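Local coordinates for protein ADP/ATP-dependent NAD(P)H-hydrate dehydratase (Bacillus subtilis, PDB 3RPZ) that catalyses the ADP- or ATP-dependent dehydration of hydrated NADH and NADPH, probably restoring the damaged cofactors to their normal form, at residues N191-A196 with N241-H246; G210-G215 with A248-W253; G218-G223 with E266-L271. All coordinates share one frame; numbering follows the deposited sequence.

Overall arrangement
All three contacts border the bound nucleotides in a ribokinase-like fold, a central sheet flanked by helices. Their first segments, 191-196, 210-215 and 218-223, come in that order along the chain, and the partners 241-246, 248-253 and 266-271 follow in the same order, so the pairs cross. Contacts 1 and 2 share helix 235-256, which also follows helix 217-231 and precedes helix 264-277, the pair joined in contact 3. The centres of contacts 2 and 3 are about 10 Å apart, and each lies about 13 Å from that of contact 1. H246, L212, L221 and L267 pack together where they meet. All three contacts border AMP, and contact 3 also holds the hydrated NADPH through D219.

Contact 1 (N191-A196 with N241-H246); sequences NQTVIA and NAVYLH. With AMP (adenosine monophosphate), chain C.
T193 and V243 meet tip to tip in the buried heart of this contact, the methyl CG2 of T193 lying 3.9 Å from CG1 of V243. A chi1 of -73° sets OG1 of T193 beside the backbone N, on the nucleotide side, and swings CG2 toward the helix. Threonine suits the place because one branch is apolar and the other polar: OG1 comes within 3.1 Å of the ribose O2' of AMP and is hydrogen-bonded to the backbone O of G190. V243 CG1, itself anti to the backbone N at chi1 174°, also receives I195 CD1, but more loosely, at 4.3 Å. Compact branched side chains suit this seam, whose contacts are apolar.

The seam joins a strand to a helix of the ribokinase-like fold. Strand 194-196 runs antiparallel to its sheet neighbours 185-188 and 202-204; I195 turns to helix 235-256, whereas V194 and A196 pack on helix 171-182 on the other face of the sheet.

One helical turn beyond V243, H246 reaches the ribose from the helix side. Its CE1 is 3.3 Å from AMP O3', which sits obliquely to the imidazole, and its NE2 is held by the backbone O of T217, which probably fixes the rotation of the ring. At the start of 191-196 the segment leaves the helix, and the contact opens: N191, partly exposed, lies over one face of the adenine, with its CA 3.9 Å from AMP C2 and its CB 4.0 Å from AMP N1, while A23 of the second subunit packs against it. Q192 is the exposed residue of the turn, and its long amide side chain extends away from the helix.

Contact 2 (G210-G215 with A248-W253); sequences GALAKG and ACAELW. With AMP (adenosine monophosphate), chain C.
L212 is wedged between A250 and the nucleotide, its CG 3.6 Å from A250 CB. It belongs to the loop that leads into helix 217-231 and forms part of the nucleotide site of this ribokinase-like fold. With CG anti to the carbonyl carbon (chi1 -64°), the side chain covers the N9 and N3 side of the adenine face turned away from N191: CB lies 3.4 Å from AMP N9 and CD1 3.5 Å from AMP N3. Leucine, branched and apolar, reaches both A250 and the purine, and the small A250 lets the helix come close behind it; the CA atoms of A211 and A250 are 6.2 Å apart.

Over the same face, glycine at G210 lets the backbone come close, its CA within 3.5 Å of AMP N6. A213, the centre of an inverse gamma turn, sets its CB 3.6 Å from AMP N7.

Further out, L212 O accepts a hydrogen bond from T217 OG1, tying the loop to the helix start, and R21 of the second subunit bonds to the carbonyl oxygens of G210 and A213. The indole of W253, held through NE1 by the backbone O of S258, offers its CD1 to A211 CB at 4.3 Å.

Contact 3 (G218-G223 with E266-L271); sequences GDTLTG and ELSDIL. With NPW (beta-6-hydroxy-1,4,5,6-tetrahydronicotinamide adenine dinucleotide phosphate), chain D.
T220 points its methyl CG2 at helix 264-277, where it lies 3.8 Å from S268 OG and 4.2 Å from L267 CB. A chi1 of -62° places the hydroxyl beside the backbone N, to one side of the packed methyl. T220 OG1 is hydrogen-bonded to a water at 2.9 Å, and that water to S268 OG at 2.7 Å, giving the two helices a bridged polar link beside the apolar touch. Threonine and serine are small enough for the helices to approach, yet each brings a hydroxyl to the shared water; T220 OG1 also makes a weak hydrogen bond to G216 O.

Helix 217-231 begins within the GTGD sequence of residues 216-219, a signature of ribokinase-like enzymes whose backbone amides form an anion hole. In keeping with this, G218 N donates to a phosphate oxygen of AMP.

D219, one residue before T220, projects from a different side of the helix and grips the hydrated nicotinamide nucleotide. Its two carboxylate oxygens divide the work: OD2 accepts from NPW O6C, the hydroxyl that marks the hydrated ring, at 2.6 Å, and OD1 from the ribose hydroxyl O2B at 2.8 Å. With alanine in place of D219, the O6C and O2B hydroxyls would probably lose their acceptors and the hydrated ring would be held less firmly. L267, for its part, turns its branched end to H246, C249 and L212, and E266 forms a salt bridge with R55 of the second subunit.

Contact 1 (N191-A196 with N241-H246)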
loop_
_atom_site.group_PDB
_atom_site.type_symbol
_atom_site.label_atom_id
_atom_site.label_comp_id
_atom_site.label_asym_id
_atom_site.label_seq_id
_atom_site.Cartn_x
_atom_site.Cartn_y
_atom_site.Cartn_z
ATOM N N ASN A 191 -17.015 25.203 6.378
ATOM C CA ASN A 191 -17.781 25.525 5.217
ATOM C C ASN A 191 -17.528 27.061 5.014
ATOM O O ASN A 191 -17.472 27.862 5.953
ATOM C CB ASN A 191 -19.267 25.208 5.487
ATOM C CG ASN A 191 -20.201 25.653 4.405
ATOM O OD1 ASN A 191 -19.992 25.399 3.257
ATOM N ND2 ASN A 191 -21.284 26.338 4.807
ATOM N N GLN A 192 -17.358 27.423 3.786
ATOM C CA GLN A 192 -16.971 28.749 3.347
ATOM C C GLN A 192 -15.761 29.227 4.103
ATOM O O GLN A 192 -15.822 30.202 4.864
ATOM C CB GLN A 192 -18.136 29.744 3.407
ATOM C CG GLN A 192 -19.293 29.300 2.533
ATOM C CD GLN A 192 -20.334 30.374 2.330
ATOM O OE1 GLN A 192 -20.536 31.242 3.172
ATOM N NE2 GLN A 192 -21.029 30.283 1.237
ATOM N N THR A 193 -14.664 28.504 3.928
ATOM C CA THR A 193 -13.400 28.882 4.529
ATOM C C THR A 193 -13.094 30.341 4.193
ATOM O O THR A 193 -13.241 30.769 3.033
ATOM C CB THR A 193 -12.273 27.940 4.055
ATOM O OG1 THR A 193 -12.439 26.659 4.704
ATOM C CG2 THR A 193 -10.853 28.485 4.415
ATOM N N VAL A 194 -12.620 31.073 5.178
ATOM C CA VAL A 194 -12.194 32.469 4.992
ATOM C C VAL A 194 -10.694 32.526 4.823
ATOM O O VAL A 194 -9.959 31.875 5.607
ATOM C CB VAL A 194 -12.559 33.378 6.192
ATOM C CG1 VAL A 194 -12.207 34.850 5.889
ATOM C CG2 VAL A 194 -14.017 33.260 6.535
ATOM N N ILE A 195 -10.198 33.176 3.774
ATOM C CA ILE A 195 -8.773 33.409 3.602
ATOM C C ILE A 195 -8.536 34.895 3.773
ATOM O O ILE A 195 -8.871 35.696 2.893
ATOM C CB ILE A 195 -8.255 32.929 2.232
ATOM C CG1 ILE A 195 -8.644 31.474 1.942
ATOM C CG2 ILE A 195 -6.695 33.098 2.173
ATOM C CD1 ILE A 195 -9.996 31.265 1.247
ATOM N N ALA A 196 -8.012 35.283 4.935
ATOM C CA ALA A 196 -7.789 36.666 5.306
ATOM C C ALA A 196 -6.308 36.998 5.304
ATOM O O ALA A 196 -5.526 36.324 5.955
ATOM C CB ALA A 196 -8.400 36.965 6.652
ATOM N N ASN A 241 -5.510 28.913 -4.051
ATOM C CA ASN A 241 -5.666 27.747 -4.921
ATOM C C ASN A 241 -5.619 26.438 -4.172
ATOM O O ASN A 241 -6.317 25.509 -4.558
ATOM C CB ASN A 241 -4.664 27.749 -6.071
ATOM C CG ASN A 241 -4.976 28.871 -7.104
ATOM O OD1 ASN A 241 -6.136 29.331 -7.184
ATOM N ND2 ASN A 241 -3.985 29.301 -7.892
ATOM N N ALA A 242 -4.839 26.348 -3.097
ATOM C CA ALA A 242 -4.797 25.144 -2.320
ATOM C C ALA A 242 -6.123 24.905 -1.663
ATOM O O ALA A 242 -6.672 23.790 -1.695
ATOM C CB ALA A 242 -3.659 25.200 -1.281
ATOM N N VAL A 243 -6.665 25.943 -1.006
ATOM C CA VAL A 243 -7.947 25.813 -0.297
ATOM C C VAL A 243 -9.060 25.447 -1.320
ATOM O O VAL A 243 -9.874 24.525 -1.101
ATOM C CB VAL A 243 -8.292 27.088 0.429
ATOM C CG1 VAL A 243 -9.676 27.016 1.037
ATOM C CG2 VAL A 243 -7.258 27.339 1.529
ATOM N N TYR A 244 -9.027 26.085 -2.475
ATOM C CA TYR A 244 -10.033 25.833 -3.513
ATOM C C TYR A 244 -9.955 24.419 -4.057
ATOM O O TYR A 244 -10.952 23.706 -4.116
ATOM C CB TYR A 244 -9.890 26.851 -4.670
ATOM C CG TYR A 244 -10.943 26.757 -5.729
ATOM C CD1 TYR A 244 -10.950 25.713 -6.631
ATOM C CD2 TYR A 244 -11.924 27.706 -5.811
ATOM C CE1 TYR A 244 -11.959 25.617 -7.599
ATOM C CE2 TYR A 244 -12.904 27.628 -6.782
ATOM C CZ TYR A 244 -12.902 26.562 -7.647
ATOM O OH TYR A 244 -13.949 26.492 -8.635
ATOM N N LEU A 245 -8.770 24.000 -4.447
ATOM C CA LEU A 245 -8.630 22.666 -5.034
ATOM C C LEU A 245 -8.894 21.569 -4.023
ATOM O O LEU A 245 -9.436 20.538 -4.375
ATOM C CB LEU A 245 -7.279 22.522 -5.738
ATOM C CG LEU A 245 -7.167 23.335 -7.026
ATOM C CD1 LEU A 245 -5.729 23.344 -7.566
ATOM C CD2 LEU A 245 -8.143 22.903 -8.128
ATOM N N HIS A 246 -8.500 21.779 -2.767
ATOM C CA HIS A 246 -8.815 20.832 -1.670
ATOM C C HIS A 246 -10.314 20.585 -1.613
ATOM O O HIS A 246 -10.750 19.429 -1.639
ATOM C CB HIS A 246 -8.242 21.408 -0.399
ATOM C CG HIS A 246 -8.522 20.667 0.863
ATOM N ND1 HIS A 246 -9.546 21.041 1.720
ATOM C CD2 HIS A 246 -7.884 19.617 1.447
ATOM C CE1 HIS A 246 -9.479 20.255 2.803
ATOM N NE2 HIS A 246 -8.475 19.399 2.668
HETATM P P AMP C . -9.271 20.130 10.212
HETATM O O1P AMP C . -8.925 18.650 9.817
HETATM O O2P AMP C . -10.306 20.066 11.264
HETATM O O3P AMP C . -7.962 20.815 10.548
HETATM O "O5'" AMP C . -9.633 20.736 8.858
HETATM C "C5'" AMP C . -10.895 20.344 8.194
HETATM C "C4'" AMP C . -10.831 20.715 6.754
HETATM O "O4'" AMP C . -12.020 20.208 6.062
HETATM C "C3'" AMP C . -10.777 22.199 6.464
HETATM O "O3'" AMP C . -10.173 22.409 5.203
HETATM C "C2'" AMP C . -12.288 22.478 6.429
HETATM O "O2'" AMP C . -12.619 23.753 5.845
HETATM C "C1'" AMP C . -12.786 21.320 5.595
HETATM N N9 AMP C . -14.177 20.966 5.902
HETATM C C8 AMP C . -14.611 20.246 6.944
HETATM N N7 AMP C . -15.979 20.121 6.938
HETATM C C5 AMP C . -16.362 20.778 5.826
HETATM C C6 AMP C . -17.684 21.074 5.223
HETATM N N6 AMP C . -18.796 20.611 5.828
HETATM N N1 AMP C . -17.661 21.800 4.108
HETATM C C2 AMP C . -16.546 22.256 3.520
HETATM N N3 AMP C . -15.291 22.051 4.024
HETATM C C4 AMP C . -15.265 21.370 5.133
#

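Contact 2 (G210-G215 with A248-W253)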
loop_
_atom_site.group_PDB
_atom_site.type_symbol
_atom_site.label_atom_id
_atom_site.label_comp_id
_atom_site.label_asym_id
_atom_site.label_seq_id
_atom_site.Cartn_x
_atom_site.Cartn_y
_atom_site.Cartn_z
ATOM N N GLY A 210 -19.450 18.178 3.132
ATOM C CA GLY A 210 -19.280 17.440 4.369
ATOM C C GLY A 210 -18.427 16.185 4.259
ATOM O O GLY A 210 -18.083 15.581 5.276
ATOM N N ALA A 211 -18.042 15.782 3.062
ATOM C CA ALA A 211 -17.045 14.700 2.936
ATOM C C ALA A 211 -15.768 15.067 3.630
ATOM O O ALA A 211 -15.011 14.188 4.082
ATOM C CB ALA A 211 -16.809 14.302 1.494
ATOM N N LEU A 212 -15.485 16.357 3.728
ATOM C CA LEU A 212 -14.274 16.860 4.392
ATOM C C LEU A 212 -14.349 16.854 5.908
ATOM O O LEU A 212 -13.337 17.078 6.575
ATOM C CB LEU A 212 -13.915 18.274 3.888
ATOM C CG LEU A 212 -13.560 18.355 2.422
ATOM C CD1 LEU A 212 -13.475 19.815 1.997
ATOM C CD2 LEU A 212 -12.253 17.620 2.129
ATOM N N ALA A 213 -15.529 16.615 6.460
ATOM C CA ALA A 213 -15.761 16.661 7.920
ATOM C C ALA A 213 -15.342 15.356 8.610
ATOM O O ALA A 213 -16.157 14.596 9.123
ATOM C CB ALA A 213 -17.227 16.999 8.205
ATOM N N LYS A 214 -14.034 15.094 8.507
ATOM C CA LYS A 214 -13.463 13.816 9.005
ATOM C C LYS A 214 -11.994 14.036 9.258
ATOM O O LYS A 214 -11.319 14.766 8.542
ATOM C CB LYS A 214 -13.710 12.674 8.043
ATOM C CG LYS A 214 -13.460 11.283 8.643
ATOM C CD LYS A 214 -13.672 10.158 7.684
ATOM C CE LYS A 214 -15.120 9.998 7.229
ATOM N NZ LYS A 214 -15.241 9.028 6.110
ATOM N N GLY A 215 -11.468 13.334 10.249
ATOM C CA GLY A 215 -10.072 13.454 10.624
ATOM C C GLY A 215 -9.114 13.324 9.451
ATOM O O GLY A 215 -9.191 12.387 8.658
ATOM N N ALA A 248 -12.502 21.242 -4.076
ATOM C CA ALA A 248 -12.911 20.684 -5.361
ATOM C C ALA A 248 -12.707 19.174 -5.414
ATOM O O ALA A 248 -13.469 18.469 -6.074
ATOM C CB ALA A 248 -12.186 21.388 -6.515
ATOM N N CYS A 249 -11.671 18.678 -4.751
ATOM C CA CYS A 249 -11.428 17.239 -4.716
ATOM C C CYS A 249 -12.555 16.515 -4.019
ATOM O O CYS A 249 -12.975 15.429 -4.458
ATOM C CB CYS A 249 -10.103 16.921 -4.052
ATOM S SG CYS A 249 -8.642 17.392 -5.050
ATOM N N ALA A 250 -13.055 17.070 -2.904
ATOM C CA ALA A 250 -14.210 16.487 -2.233
ATOM C C ALA A 250 -15.457 16.536 -3.083
ATOM O O ALA A 250 -16.258 15.603 -3.046
ATOM C CB ALA A 250 -14.444 17.219 -0.902
ATOM N N GLU A 251 -15.630 17.583 -3.862
ATOM C CA GLU A 251 -16.802 17.654 -4.743
ATOM C C GLU A 251 -16.722 16.631 -5.858
ATOM O O GLU A 251 -17.754 16.052 -6.206
ATOM C CB GLU A 251 -16.975 19.054 -5.315
ATOM C CG GLU A 251 -17.261 20.086 -4.251
ATOM C CD GLU A 251 -17.447 21.486 -4.768
ATOM O OE1 GLU A 251 -17.629 21.659 -6.005
ATOM O OE2 GLU A 251 -17.582 22.399 -3.958
ATOM N N LEU A 252 -15.548 16.372 -6.425
ATOM C CA LEU A 252 -15.377 15.281 -7.387
ATOM C C LEU A 252 -15.766 13.980 -6.748
ATOM O O LEU A 252 -16.520 13.191 -7.313
ATOM C CB LEU A 252 -13.925 15.173 -7.885
ATOM C CG LEU A 252 -13.639 14.034 -8.890
ATOM C CD1 LEU A 252 -13.507 12.655 -8.259
ATOM C CD2 LEU A 252 -14.695 13.997 -10.019
ATOM N N TRP A 253 -15.247 13.719 -5.547
ATOM C CA TRP A 253 -15.540 12.452 -4.856
ATOM C C TRP A 253 -16.985 12.174 -4.760
ATOM O O TRP A 253 -17.442 11.039 -4.996
ATOM C CB TRP A 253 -15.028 12.517 -3.408
ATOM C CG TRP A 253 -15.375 11.320 -2.501
ATOM C CD1 TRP A 253 -16.334 11.255 -1.522
ATOM C CD2 TRP A 253 -14.710 10.072 -2.494
ATOM N NE1 TRP A 253 -16.316 10.038 -0.914
ATOM C CE2 TRP A 253 -15.315 9.298 -1.460
ATOM C CE3 TRP A 253 -13.677 9.490 -3.269
ATOM C CZ2 TRP A 253 -14.892 8.012 -1.195
ATOM C CZ3 TRP A 253 -13.255 8.269 -2.983
ATOM C CH2 TRP A 253 -13.855 7.516 -1.937
HETATM P P AMP C . -9.271 20.130 10.212
HETATM O O1P AMP C . -8.925 18.650 9.817
HETATM O O2P AMP C . -10.306 20.066 11.264
HETATM O O3P AMP C . -7.962 20.815 10.548
HETATM O "O5'" AMP C . -9.633 20.736 8.858
HETATM C "C5'" AMP C . -10.895 20.344 8.194
HETATM C "C4'" AMP C . -10.831 20.715 6.754
HETATM O "O4'" AMP C . -12.020 20.208 6.062
HETATM C "C3'" AMP C . -10.777 22.199 6.464
HETATM O "O3'" AMP C . -10.173 22.409 5.203
HETATM C "C2'" AMP C . -12.288 22.478 6.429
HETATM O "O2'" AMP C . -12.619 23.753 5.845
HETATM C "C1'" AMP C . -12.786 21.320 5.595
HETATM N N9 AMP C . -14.177 20.966 5.902
HETATM C C8 AMP C . -14.611 20.246 6.944
HETATM N N7 AMP C . -15.979 20.121 6.938
HETATM C C5 AMP C . -16.362 20.778 5.826
HETATM C C6 AMP C . -17.684 21.074 5.223
HETATM N N6 AMP C . -18.796 20.611 5.828
HETATM N N1 AMP C . -17.661 21.800 4.108
HETATM C C2 AMP C . -16.546 22.256 3.520
HETATM N N3 AMP C . -15.291 22.051 4.024
HETATM C C4 AMP C . -15.265 21.370 5.133
#

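Contact 3 (G218-G223 with E266-L271)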
loop_
_atom_site.group_PDB
_atom_site.type_symbol
_atom_site.label_atom_id
_atom_site.label_comp_id
_atom_site.label_asym_id
_atom_site.label_seq_id
_atom_site.Cartn_x
_atom_site.Cartn_y
_atom_site.Cartn_z
ATOM N N GLY A 218 -7.687 18.415 7.238
ATOM C CA GLY A 218 -6.930 19.618 7.414
ATOM C C GLY A 218 -5.429 19.397 7.375
ATOM O O GLY A 218 -4.670 20.271 6.986
ATOM N N ASP A 219 -5.011 18.188 7.741
ATOM C CA ASP A 219 -3.605 17.816 7.645
ATOM C C ASP A 219 -3.190 17.771 6.173
ATOM O O ASP A 219 -2.122 18.281 5.776
ATOM C CB ASP A 219 -3.354 16.499 8.396
ATOM C CG ASP A 219 -3.814 16.538 9.810
ATOM O OD1 ASP A 219 -3.561 17.556 10.523
ATOM O OD2 ASP A 219 -4.445 15.551 10.263
ATOM N N THR A 220 -4.009 17.121 5.317
ATOM C CA THR A 220 -3.793 17.145 3.898
ATOM C C THR A 220 -3.701 18.604 3.354
ATOM O O THR A 220 -2.861 18.939 2.519
ATOM C CB THR A 220 -4.913 16.382 3.214
ATOM O OG1 THR A 220 -4.897 15.007 3.625
ATOM C CG2 THR A 220 -4.790 16.443 1.696
ATOM N N LEU A 221 -4.654 19.457 3.765
ATOM C CA LEU A 221 -4.667 20.838 3.311
ATOM C C LEU A 221 -3.348 21.536 3.618
ATOM O O LEU A 221 -2.809 22.240 2.753
ATOM C CB LEU A 221 -5.857 21.622 3.888
ATOM C CG LEU A 221 -5.836 23.092 3.544
ATOM C CD1 LEU A 221 -6.033 23.333 2.059
ATOM C CD2 LEU A 221 -6.933 23.825 4.354
ATOM N N THR A 222 -2.812 21.378 4.831
ATOM C CA THR A 222 -1.546 22.028 5.171
ATOM C C THR A 222 -0.468 21.661 4.173
ATOM O O THR A 222 0.298 22.477 3.693
ATOM C CB THR A 222 -1.155 21.625 6.579
ATOM O OG1 THR A 222 -2.116 22.207 7.461
ATOM C CG2 THR A 222 0.250 22.105 6.954
ATOM N N GLY A 223 -0.425 20.380 3.835
ATOM C CA GLY A 223 0.524 19.930 2.803
ATOM C C GLY A 223 0.290 20.526 1.438
ATOM O O GLY A 223 1.232 20.953 0.745
ATOM N N GLU A 266 -7.276 10.214 0.089
ATOM C CA GLU A 266 -7.833 10.144 -1.243
ATOM C C GLU A 266 -7.963 11.514 -1.907
ATOM O O GLU A 266 -7.938 11.617 -3.116
ATOM C CB GLU A 266 -9.175 9.453 -1.228
ATOM C CG GLU A 266 -9.020 7.995 -0.794
ATOM C CD GLU A 266 -10.342 7.283 -0.600
ATOM O OE1 GLU A 266 -11.208 7.795 0.115
ATOM O OE2 GLU A 266 -10.489 6.141 -1.194
ATOM N N LEU A 267 -8.028 12.589 -1.126
ATOM C CA LEU A 267 -7.989 13.927 -1.682
ATOM C C LEU A 267 -6.735 14.152 -2.524
ATOM O O LEU A 267 -6.813 14.696 -3.637
ATOM C CB LEU A 267 -8.061 15.009 -0.586
ATOM C CG LEU A 267 -9.328 15.071 0.222
ATOM C CD1 LEU A 267 -9.095 15.909 1.476
ATOM C CD2 LEU A 267 -10.460 15.660 -0.630
ATOM N N SER A 268 -5.599 13.712 -2.024
ATOM C CA SER A 268 -4.329 13.761 -2.734
ATOM C C SER A 268 -4.297 12.901 -3.994
ATOM O O SER A 268 -3.601 13.202 -4.930
ATOM C CB SER A 268 -3.194 13.300 -1.817
ATOM O OG SER A 268 -3.119 14.106 -0.720
ATOM N N ASP A 269 -5.009 11.791 -3.951
ATOM C CA ASP A 269 -5.081 10.827 -5.053
ATOM C C ASP A 269 -5.967 11.466 -6.177
ATOM O O ASP A 269 -5.809 11.135 -7.366
ATOM C CB ASP A 269 -5.769 9.451 -4.702
ATOM C CG ASP A 269 -5.102 8.480 -3.651
ATOM O OD1 ASP A 269 -3.906 8.527 -3.390
ATOM O OD2 ASP A 269 -5.907 7.571 -3.131
ATOM N N ILE A 270 -6.982 12.274 -5.810
ATOM C CA ILE A 270 -7.972 12.905 -6.717
ATOM C C ILE A 270 -7.409 14.172 -7.344
ATOM O O ILE A 270 -7.736 14.543 -8.478
ATOM C CB ILE A 270 -9.280 13.259 -5.895
ATOM C CG1 ILE A 270 -9.977 11.962 -5.500
ATOM C CG2 ILE A 270 -10.260 14.233 -6.598
ATOM C CD1 ILE A 270 -10.998 12.122 -4.344
ATOM N N LEU A 271 -6.525 14.855 -6.625
ATOM C CA LEU A 271 -6.000 16.155 -7.051
ATOM C C LEU A 271 -5.395 16.147 -8.459
ATOM O O LEU A 271 -5.561 17.101 -9.206
ATOM C CB LEU A 271 -5.009 16.686 -6.037
ATOM C CG LEU A 271 -4.381 18.034 -6.300
ATOM C CD1 LEU A 271 -5.449 19.164 -6.303
ATOM C CD2 LEU A 271 -3.338 18.328 -5.212
HETATM P P NPW D . -16.838 20.472 18.981
HETATM O O1 NPW D . -16.264 19.843 20.231
HETATM O O2 NPW D . -17.096 19.572 17.816
HETATM O O3 NPW D . -18.042 21.396 19.239
HETATM P PA NPW D . -8.852 19.724 18.428
HETATM P PB NPW D . -8.085 18.159 16.099
HETATM C C1A NPW D . -13.794 22.429 17.507
HETATM C C1B NPW D . -4.126 15.984 14.766
HETATM N N1C NPW D . -4.787 15.078 13.858
HETATM N N1D NPW D . -16.974 24.485 14.080
HETATM C C2A NPW D . -14.437 21.185 18.119
HETATM O O2A NPW D . -15.744 21.561 18.503
HETATM C C2B NPW D . -4.086 17.445 14.302
HETATM O O2B NPW D . -3.139 17.664 13.287
HETATM C C2C NPW D . -4.270 13.957 13.431
HETATM C C2D NPW D . -17.042 24.457 15.419
HETATM C C3A NPW D . -13.519 20.884 19.291
HETATM O O3A NPW D . -13.790 21.715 20.440
HETATM C C3B NPW D . -3.715 18.096 15.650
HETATM O O3B NPW D . -2.295 17.981 15.808
HETATM C C3C NPW D . -4.723 12.954 12.736
HETATM N N3D NPW D . -16.180 23.899 16.286
HETATM C C4B NPW D . -4.444 17.199 16.661
HETATM O O4B NPW D . -4.852 15.977 15.981
HETATM C C4C NPW D . -6.196 13.040 12.351
HETATM C C4D NPW D . -15.140 23.355 15.642
HETATM O O4D NPW D . -12.392 22.224 17.704
HETATM C C4E NPW D . -12.171 21.267 18.712
HETATM C C5A NPW D . -14.982 23.296 14.231
HETATM C C5B NPW D . -5.698 17.851 17.252
HETATM O O5B NPW D . -6.499 18.425 16.217
HETATM C C5C NPW D . -6.911 13.982 13.303
HETATM C C5E NPW D . -11.454 20.084 18.059
HETATM O O5E NPW D . -10.108 20.466 17.802
HETATM C C6C NPW D . -6.185 15.352 13.402
HETATM O O6C NPW D . -6.156 16.064 12.168
HETATM C C6D NPW D . -15.967 23.908 13.388
HETATM N N6D NPW D . -15.951 23.954 12.065
HETATM N N7A NPW D . -13.848 22.614 13.836
HETATM C C7C NPW D . -3.914 11.866 12.268
HETATM N N7C NPW D . -4.481 10.924 11.529
HETATM O O7C NPW D . -2.703 11.791 12.600
HETATM C C8A NPW D . -13.285 22.220 15.043
HETATM N N9A NPW D . -14.099 22.701 16.105
HETATM O OA1 NPW D . -9.098 19.264 19.804
HETATM O OA2 NPW D . -7.840 20.718 18.142
HETATM O OA3 NPW D . -8.684 18.379 17.563
HETATM O OB1 NPW D . -8.556 19.134 15.115
HETATM O OB2 NPW D . -8.355 16.708 15.850
HETATM O O HOH W 1 -3.183 13.475 1.938
#